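Local coordinates for protein TCR beta chain (Gallus gallus, PDB 6LIR) that forms the beta chain of a chicken alpha-beta T-cell receptor, probably recognising peptide antigen presented by MHC molecules together with its alpha partner, at residues Q41-E52 and I57-Q68. Residues are numbered along the deposited sequence; the frame is centred on the assembly and turned at random.
Sequences QLIYSSYGVKQE and IHTGYEAKRSSQ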
ATOM      1  N   GLN B  41     -13.428   1.270  11.069  1.00 44.09           N
ATOM      2  CA  GLN B  41     -14.715   1.280  11.747  1.00 50.04           C
ATOM      3  C   GLN B  41     -15.340  -0.104  11.687  1.00 46.66           C
ATOM      4  O   GLN B  41     -15.471  -0.688  10.605  1.00 45.97           O
ATOM      5  CB  GLN B  41     -15.651   2.312  11.117  1.00 52.20           C
ATOM      6  CG  GLN B  41     -15.075   3.711  11.067  1.00 51.62           C
ATOM      7  CD  GLN B  41     -16.029   4.708  10.443  1.00 63.44           C
ATOM      8  OE1 GLN B  41     -15.710   5.338   9.434  1.00 68.25           O
ATOM      9  NE2 GLN B  41     -17.207   4.856  11.040  1.00 60.40           N
ATOM     10  N   LEU B  42     -15.711  -0.622  12.855  1.00 46.46           N
ATOM     11  CA  LEU B  42     -16.350  -1.929  12.963  1.00 45.61           C
ATOM     12  C   LEU B  42     -17.722  -1.933  12.295  1.00 45.77           C
ATOM     13  O   LEU B  42     -18.617  -1.175  12.683  1.00 50.96           O
ATOM     14  CB  LEU B  42     -16.467  -2.353  14.423  1.00 46.82           C
ATOM     15  CG  LEU B  42     -16.872  -3.824  14.547  1.00 48.13           C
ATOM     16  CD1 LEU B  42     -15.654  -4.725  14.467  1.00 45.30           C
ATOM     17  CD2 LEU B  42     -17.640  -4.071  15.835  1.00 52.80           C
ATOM     18  N   ILE B  43     -17.878  -2.792  11.292  1.00 45.43           N
ATOM     19  CA  ILE B  43     -19.160  -2.995  10.621  1.00 42.31           C
ATOM     20  C   ILE B  43     -19.999  -4.032  11.349  1.00 43.75           C
ATOM     21  O   ILE B  43     -21.162  -3.790  11.683  1.00 41.32           O
ATOM     22  CB  ILE B  43     -18.929  -3.410   9.155  1.00 41.99           C
ATOM     23  CG1 ILE B  43     -17.960  -2.451   8.463  1.00 40.18           C
ATOM     24  CG2 ILE B  43     -20.254  -3.478   8.405  1.00 42.84           C
ATOM     25  CD1 ILE B  43     -17.574  -2.906   7.076  1.00 42.42           C
ATOM     26  N   TYR B  44     -19.413  -5.200  11.596  1.00 44.01           N
ATOM     27  CA  TYR B  44     -20.092  -6.319  12.228  1.00 41.78           C
ATOM     28  C   TYR B  44     -19.026  -7.167  12.898  1.00 43.85           C
ATOM     29  O   TYR B  44     -17.913  -7.294  12.381  1.00 38.54           O
ATOM     30  CB  TYR B  44     -20.851  -7.168  11.200  1.00 42.67           C
ATOM     31  CG  TYR B  44     -22.357  -7.038  11.215  1.00 42.76           C
ATOM     32  CD1 TYR B  44     -23.126  -7.733  12.142  1.00 47.85           C
ATOM     33  CD2 TYR B  44     -23.012  -6.243  10.286  1.00 47.91           C
ATOM     34  CE1 TYR B  44     -24.508  -7.625  12.149  1.00 48.38           C
ATOM     35  CE2 TYR B  44     -24.391  -6.127  10.285  1.00 50.49           C
ATOM     36  CZ  TYR B  44     -25.134  -6.821  11.218  1.00 52.55           C
ATOM     37  OH  TYR B  44     -26.506  -6.708  11.220  1.00 56.17           O
ATOM     38  N   SER B  45     -19.367  -7.744  14.044  1.00 36.32           N
ATOM     39  CA  SER B  45     -18.473  -8.651  14.747  1.00 38.50           C
ATOM     40  C   SER B  45     -19.239  -9.911  15.119  1.00 39.92           C
ATOM     41  O   SER B  45     -20.456 -10.001  14.942  1.00 41.45           O
ATOM     42  CB  SER B  45     -17.876  -7.995  15.999  1.00 41.05           C
ATOM     43  OG  SER B  45     -18.862  -7.826  17.006  1.00 38.74           O
ATOM     44  N   SER B  46     -18.513 -10.879  15.672  1.00 37.38           N
ATOM     45  CA  SER B  46     -19.095 -12.162  16.036  1.00 39.16           C
ATOM     46  C   SER B  46     -18.285 -12.749  17.177  1.00 41.98           C
ATOM     47  O   SER B  46     -17.062 -12.882  17.063  1.00 40.69           O
ATOM     48  CB  SER B  46     -19.097 -13.125  14.841  1.00 44.50           C
ATOM     49  OG  SER B  46     -19.439 -14.442  15.244  1.00 44.93           O
ATOM     50  N   TYR B  47     -18.960 -13.117  18.262  1.00 41.97           N
ATOM     51  CA  TYR B  47     -18.284 -13.717  19.402  1.00 43.61           C
ATOM     52  C   TYR B  47     -18.231 -15.234  19.312  1.00 44.76           C
ATOM     53  O   TYR B  47     -17.604 -15.870  20.165  1.00 45.87           O
ATOM     54  CB  TYR B  47     -18.971 -13.309  20.717  1.00 51.90           C
ATOM     55  CG  TYR B  47     -19.047 -11.815  20.972  1.00 55.79           C
ATOM     56  CD1 TYR B  47     -18.060 -10.952  20.505  1.00 56.94           C
ATOM     57  CD2 TYR B  47     -20.103 -11.269  21.695  1.00 59.58           C
ATOM     58  CE1 TYR B  47     -18.131  -9.584  20.745  1.00 59.92           C
ATOM     59  CE2 TYR B  47     -20.181  -9.906  21.939  1.00 57.48           C
ATOM     60  CZ  TYR B  47     -19.191  -9.070  21.460  1.00 64.84           C
ATOM     61  OH  TYR B  47     -19.263  -7.714  21.696  1.00 68.57           O
ATOM     62  N   GLY B  48     -18.837 -15.816  18.286  1.00 45.86           N
ATOM     63  CA  GLY B  48     -18.921 -17.257  18.169  1.00 44.47           C
ATOM     64  C   GLY B  48     -19.847 -17.639  17.035  1.00 42.28           C
ATOM     65  O   GLY B  48     -20.444 -16.786  16.370  1.00 45.37           O
ATOM     66  N   VAL B  49     -19.934 -18.954  16.815  1.00 43.37           N
ATOM     67  CA  VAL B  49     -20.777 -19.487  15.750  1.00 47.56           C
ATOM     68  C   VAL B  49     -22.209 -18.991  15.899  1.00 48.41           C
ATOM     69  O   VAL B  49     -22.783 -18.996  16.996  1.00 48.52           O
ATOM     70  CB  VAL B  49     -20.722 -21.023  15.734  1.00 53.83           C
ATOM     71  CG1 VAL B  49     -21.488 -21.567  14.540  1.00 51.14           C
ATOM     72  CG2 VAL B  49     -19.276 -21.503  15.695  1.00 52.93           C
ATOM     73  N   LYS B  50     -22.793 -18.566  14.776  1.00 50.34           N
ATOM     74  CA  LYS B  50     -24.178 -18.093  14.706  1.00 50.57           C
ATOM     75  C   LYS B  50     -24.470 -16.987  15.719  1.00 54.32           C
ATOM     76  O   LYS B  50     -25.605 -16.835  16.178  1.00 52.28           O
ATOM     77  CB  LYS B  50     -25.161 -19.254  14.882  1.00 53.67           C
ATOM     78  CG  LYS B  50     -25.217 -20.203  13.694  1.00 55.77           C
ATOM     79  CD  LYS B  50     -25.689 -21.590  14.110  1.00 63.14           C
ATOM     80  CE  LYS B  50     -25.904 -22.483  12.898  1.00 66.26           C
ATOM     81  NZ  LYS B  50     -27.063 -22.034  12.079  1.00 76.70           N
ATOM     82  N   GLN B  51     -23.453 -16.203  16.072  1.00 47.69           N
ATOM     83  CA  GLN B  51     -23.618 -14.988  16.859  1.00 45.70           C
ATOM     84  C   GLN B  51     -23.080 -13.813  16.056  1.00 47.49           C
ATOM     85  O   GLN B  51     -21.969 -13.883  15.523  1.00 46.28           O
ATOM     86  CB  GLN B  51     -22.887 -15.094  18.203  1.00 43.74           C
ATOM     87  CG  GLN B  51     -23.349 -14.095  19.261  1.00 48.67           C
ATOM     88  CD  GLN B  51     -22.815 -12.689  19.029  1.00 48.97           C
ATOM     89  OE1 GLN B  51     -21.667 -12.505  18.621  1.00 43.70           O
ATOM     90  NE2 GLN B  51     -23.652 -11.690  19.284  1.00 48.42           N
ATOM     91  N   GLU B  52     -23.867 -12.743  15.958  1.00 46.82           N
ATOM     92  CA  GLU B  52     -23.443 -11.531  15.272  1.00 44.13           C
ATOM     93  C   GLU B  52     -23.766 -10.309  16.121  1.00 53.19           C
ATOM     94  O   GLU B  52     -24.721 -10.310  16.904  1.00 52.54           O
ATOM     95  CB  GLU B  52     -24.107 -11.404  13.894  1.00 48.24           C
ATOM     96  CG  GLU B  52     -23.765 -12.540  12.934  1.00 48.04           C
ATOM     97  CD  GLU B  52     -24.734 -13.707  13.032  1.00 53.21           C
ATOM     98  OE1 GLU B  52     -25.912 -13.477  13.385  1.00 48.55           O
ATOM     99  OE2 GLU B  52     -24.318 -14.853  12.758  1.00 48.75           O
ATOM    100  N   ILE B  57     -21.739   1.306  12.020  1.00 64.87           N
ATOM    101  CA  ILE B  57     -21.973   1.672  10.628  1.00 64.90           C
ATOM    102  C   ILE B  57     -22.622   0.498   9.910  1.00 66.00           C
ATOM    103  O   ILE B  57     -22.446   0.318   8.699  1.00 68.33           O
ATOM    104  CB  ILE B  57     -20.668   2.093   9.930  1.00 65.88           C
ATOM    105  CG1 ILE B  57     -19.621   0.985  10.040  1.00 60.24           C
ATOM    106  CG2 ILE B  57     -20.137   3.384  10.529  1.00 67.68           C
ATOM    107  CD1 ILE B  57     -18.437   1.183   9.123  1.00 54.60           C
ATOM    108  N   HIS B  58     -23.386  -0.304  10.656  1.00 69.04           N
ATOM    109  CA  HIS B  58     -23.929  -1.544  10.118  1.00 72.16           C
ATOM    110  C   HIS B  58     -25.056  -1.317   9.119  1.00 70.63           C
ATOM    111  O   HIS B  58     -25.358  -2.225   8.338  1.00 68.56           O
ATOM    112  CB  HIS B  58     -24.460  -2.405  11.262  1.00 68.02           C
ATOM    113  CG  HIS B  58     -25.740  -1.891  11.849  1.00 74.27           C
ATOM    114  ND1 HIS B  58     -26.977  -2.178  11.309  1.00 75.19           N
ATOM    115  CD2 HIS B  58     -25.973  -1.089  12.915  1.00 75.45           C
ATOM    116  CE1 HIS B  58     -27.916  -1.583  12.022  1.00 76.07           C
ATOM    117  NE2 HIS B  58     -27.333  -0.917  13.004  1.00 72.39           N
ATOM    118  N   THR B  59     -25.686  -0.142   9.129  1.00 70.67           N
ATOM    119  CA  THR B  59     -26.763   0.143   8.187  1.00 70.75           C
ATOM    120  C   THR B  59     -26.279  -0.015   6.753  1.00 71.04           C
ATOM    121  O   THR B  59     -25.383   0.707   6.305  1.00 69.95           O
ATOM    122  CB  THR B  59     -27.322   1.545   8.414  1.00 74.97           C
ATOM    123  OG1 THR B  59     -27.965   1.595   9.693  1.00 80.92           O
ATOM    124  CG2 THR B  59     -28.340   1.883   7.336  1.00 75.03           C
ATOM    125  N   GLY B  60     -26.874  -0.964   6.037  1.00 64.21           N
ATOM    126  CA  GLY B  60     -26.418  -1.341   4.717  1.00 56.65           C
ATOM    127  C   GLY B  60     -25.723  -2.679   4.677  1.00 57.82           C
ATOM    128  O   GLY B  60     -25.278  -3.095   3.600  1.00 60.17           O
ATOM    129  N   TYR B  61     -25.620  -3.372   5.810  1.00 47.81           N
ATOM    130  CA  TYR B  61     -24.905  -4.634   5.880  1.00 48.49           C
ATOM    131  C   TYR B  61     -25.680  -5.617   6.740  1.00 52.00           C
ATOM    132  O   TYR B  61     -26.424  -5.231   7.644  1.00 52.59           O
ATOM    133  CB  TYR B  61     -23.501  -4.467   6.482  1.00 42.59           C
ATOM    134  CG  TYR B  61     -22.629  -3.443   5.799  1.00 43.22           C
ATOM    135  CD1 TYR B  61     -21.796  -3.805   4.750  1.00 47.59           C
ATOM    136  CD2 TYR B  61     -22.623  -2.119   6.214  1.00 46.32           C
ATOM    137  CE1 TYR B  61     -20.986  -2.875   4.129  1.00 43.16           C
ATOM    138  CE2 TYR B  61     -21.819  -1.182   5.597  1.00 47.40           C
ATOM    139  CZ  TYR B  61     -21.002  -1.567   4.554  1.00 45.51           C
ATOM    140  OH  TYR B  61     -20.196  -0.643   3.931  1.00 44.92           O
ATOM    141  N   GLU B  62     -25.480  -6.896   6.448  1.00 51.50           N
ATOM    142  CA  GLU B  62     -25.884  -7.996   7.303  1.00 48.56           C
ATOM    143  C   GLU B  62     -24.690  -8.927   7.440  1.00 48.05           C
ATOM    144  O   GLU B  62     -23.703  -8.809   6.707  1.00 46.05           O
ATOM    145  CB  GLU B  62     -27.108  -8.731   6.742  1.00 53.34           C
ATOM    146  CG  GLU B  62     -28.371  -7.885   6.729  1.00 56.48           C
ATOM    147  CD  GLU B  62     -29.583  -8.655   6.244  1.00 70.59           C
ATOM    148  OE1 GLU B  62     -29.671  -9.869   6.526  1.00 69.60           O
ATOM    149  OE2 GLU B  62     -30.448  -8.045   5.578  1.00 72.02           O
ATOM    150  N   ALA B  63     -24.765  -9.856   8.387  1.00 45.24           N
ATOM    151  CA  ALA B  63     -23.643 -10.760   8.576  1.00 44.21           C
ATOM    152  C   ALA B  63     -24.133 -12.072   9.158  1.00 44.26           C
ATOM    153  O   ALA B  63     -25.190 -12.147   9.791  1.00 47.38           O
ATOM    154  CB  ALA B  63     -22.570 -10.143   9.480  1.00 43.51           C
ATOM    155  N   LYS B  64     -23.339 -13.111   8.924  1.00 51.93           N
ATOM    156  CA  LYS B  64     -23.674 -14.458   9.363  1.00 55.08           C
ATOM    157  C   LYS B  64     -22.386 -15.190   9.690  1.00 52.27           C
ATOM    158  O   LYS B  64     -21.520 -15.331   8.821  1.00 50.01           O
ATOM    159  CB  LYS B  64     -24.470 -15.222   8.300  1.00 55.91           C
ATOM    160  CG  LYS B  64     -24.772 -16.658   8.714  1.00 58.02           C
ATOM    161  CD  LYS B  64     -25.786 -17.301   7.789  1.00 67.06           C
ATOM    162  CE  LYS B  64     -25.095 -18.212   6.794  1.00 72.65           C
ATOM    163  NZ  LYS B  64     -25.599 -19.609   6.864  1.00 76.51           N
ATOM    164  N   ARG B  65     -22.260 -15.662  10.924  1.00 46.07           N
ATOM    165  CA  ARG B  65     -21.130 -16.514  11.288  1.00 45.43           C
ATOM    166  C   ARG B  65     -21.618 -17.945  11.113  1.00 48.11           C
ATOM    167  O   ARG B  65     -22.175 -18.560  12.023  1.00 49.21           O
ATOM    168  CB  ARG B  65     -20.668 -16.228  12.712  1.00 43.60           C
ATOM    169  CG  ARG B  65     -19.521 -17.100  13.187  1.00 44.31           C
ATOM    170  CD  ARG B  65     -18.185 -16.624  12.639  1.00 41.73           C
ATOM    171  NE  ARG B  65     -17.065 -17.376  13.199  1.00 37.81           N
ATOM    172  CZ  ARG B  65     -16.467 -17.074  14.347  1.00 42.82           C
ATOM    173  NH1 ARG B  65     -15.450 -17.809  14.782  1.00 37.13           N
ATOM    174  NH2 ARG B  65     -16.889 -16.038  15.060  1.00 45.89           N
ATOM    175  N   SER B  66     -21.411 -18.475   9.901  1.00 49.93           N
ATOM    176  CA  SER B  66     -21.955 -19.778   9.539  1.00 50.76           C
ATOM    177  C   SER B  66     -21.240 -20.913  10.258  1.00 51.66           C
ATOM    178  O   SER B  66     -21.828 -21.981  10.466  1.00 54.45           O
ATOM    179  CB  SER B  66     -21.880 -19.976   8.024  1.00 52.29           C
ATOM    180  OG  SER B  66     -20.539 -19.912   7.565  1.00 52.31           O
ATOM    181  N   SER B  67     -19.981 -20.712  10.629  1.00 48.30           N
ATOM    182  CA  SER B  67     -19.211 -21.733  11.323  1.00 44.00           C
ATOM    183  C   SER B  67     -18.038 -21.049  12.005  1.00 47.49           C
ATOM    184  O   SER B  67     -17.810 -19.849  11.835  1.00 48.25           O
ATOM    185  CB  SER B  67     -18.727 -22.821  10.359  1.00 49.45           C
ATOM    186  OG  SER B  67     -17.822 -22.280   9.410  1.00 51.38           O
ATOM    187  N   GLN B  68     -17.289 -21.838  12.780  1.00 48.27           N
ATOM    188  CA  GLN B  68     -16.126 -21.308  13.484  1.00 47.95           C
ATOM    189  C   GLN B  68     -15.120 -20.674  12.530  1.00 49.16           C
ATOM    190  O   GLN B  68     -14.444 -19.703  12.895  1.00 46.67           O
ATOM    191  CB  GLN B  68     -15.469 -22.424  14.299  1.00 48.22           C
ATOM    192  CG  GLN B  68     -14.225 -22.016  15.074  1.00 50.89           C
ATOM    193  CD  GLN B  68     -14.536 -21.261  16.358  1.00 58.68           C
ATOM    194  OE1 GLN B  68     -15.576 -20.611  16.478  1.00 55.36           O
ATOM    195  NE2 GLN B  68     -13.629 -21.345  17.325  1.00 56.72           N
TER
HETATM  196  O   HOH W   1     -27.243  -9.933  10.082  1.00 52.76           O
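Arg65 reaches across to Ser46 at one edge of an immunoglobulin V-set sandwich, where strand 41-46 of one sheet packs over strand 61-67 of the other. The segment axes approach to 7.6 Å at 32°, so the two run in roughly the same direction, each in its own sheet. Along the arginine, CB lies 3.3 Å from Ser46 OG, and CG, anti to the backbone N, comes equally near Gly48 O. A bend at chi2 (79°) follows; CD lies 3.6 Å from Ser46 OG, and NE bonds weakly to Ser67 O. Beyond CZ, NH2 donates to Ser46 OG (3.0 Å) close to the guanidinium plane, and also to Asp27 O, while NH1 donates to Gln68 O, so backbone carbonyls help fix the rotation of this buried cation. Ser46 OG in turn donates to Gln51 O at 2.6 Å, tying the arginine to the turn Gly48-Gln51. Farther along, the contact becomes apolar: Ile43 CG2 makes a CH-pi contact over the Tyr61 ring, 3.7 Å from its centroid, and Ala63 CB another over one face of Tyr44, offset toward the rim. Arg65 O also accepts from Lys50 N, and Arg65 N meets Glu52 OE2 on the anti side, tilted out of the carboxylate plane, at 2.9 Å and 173°.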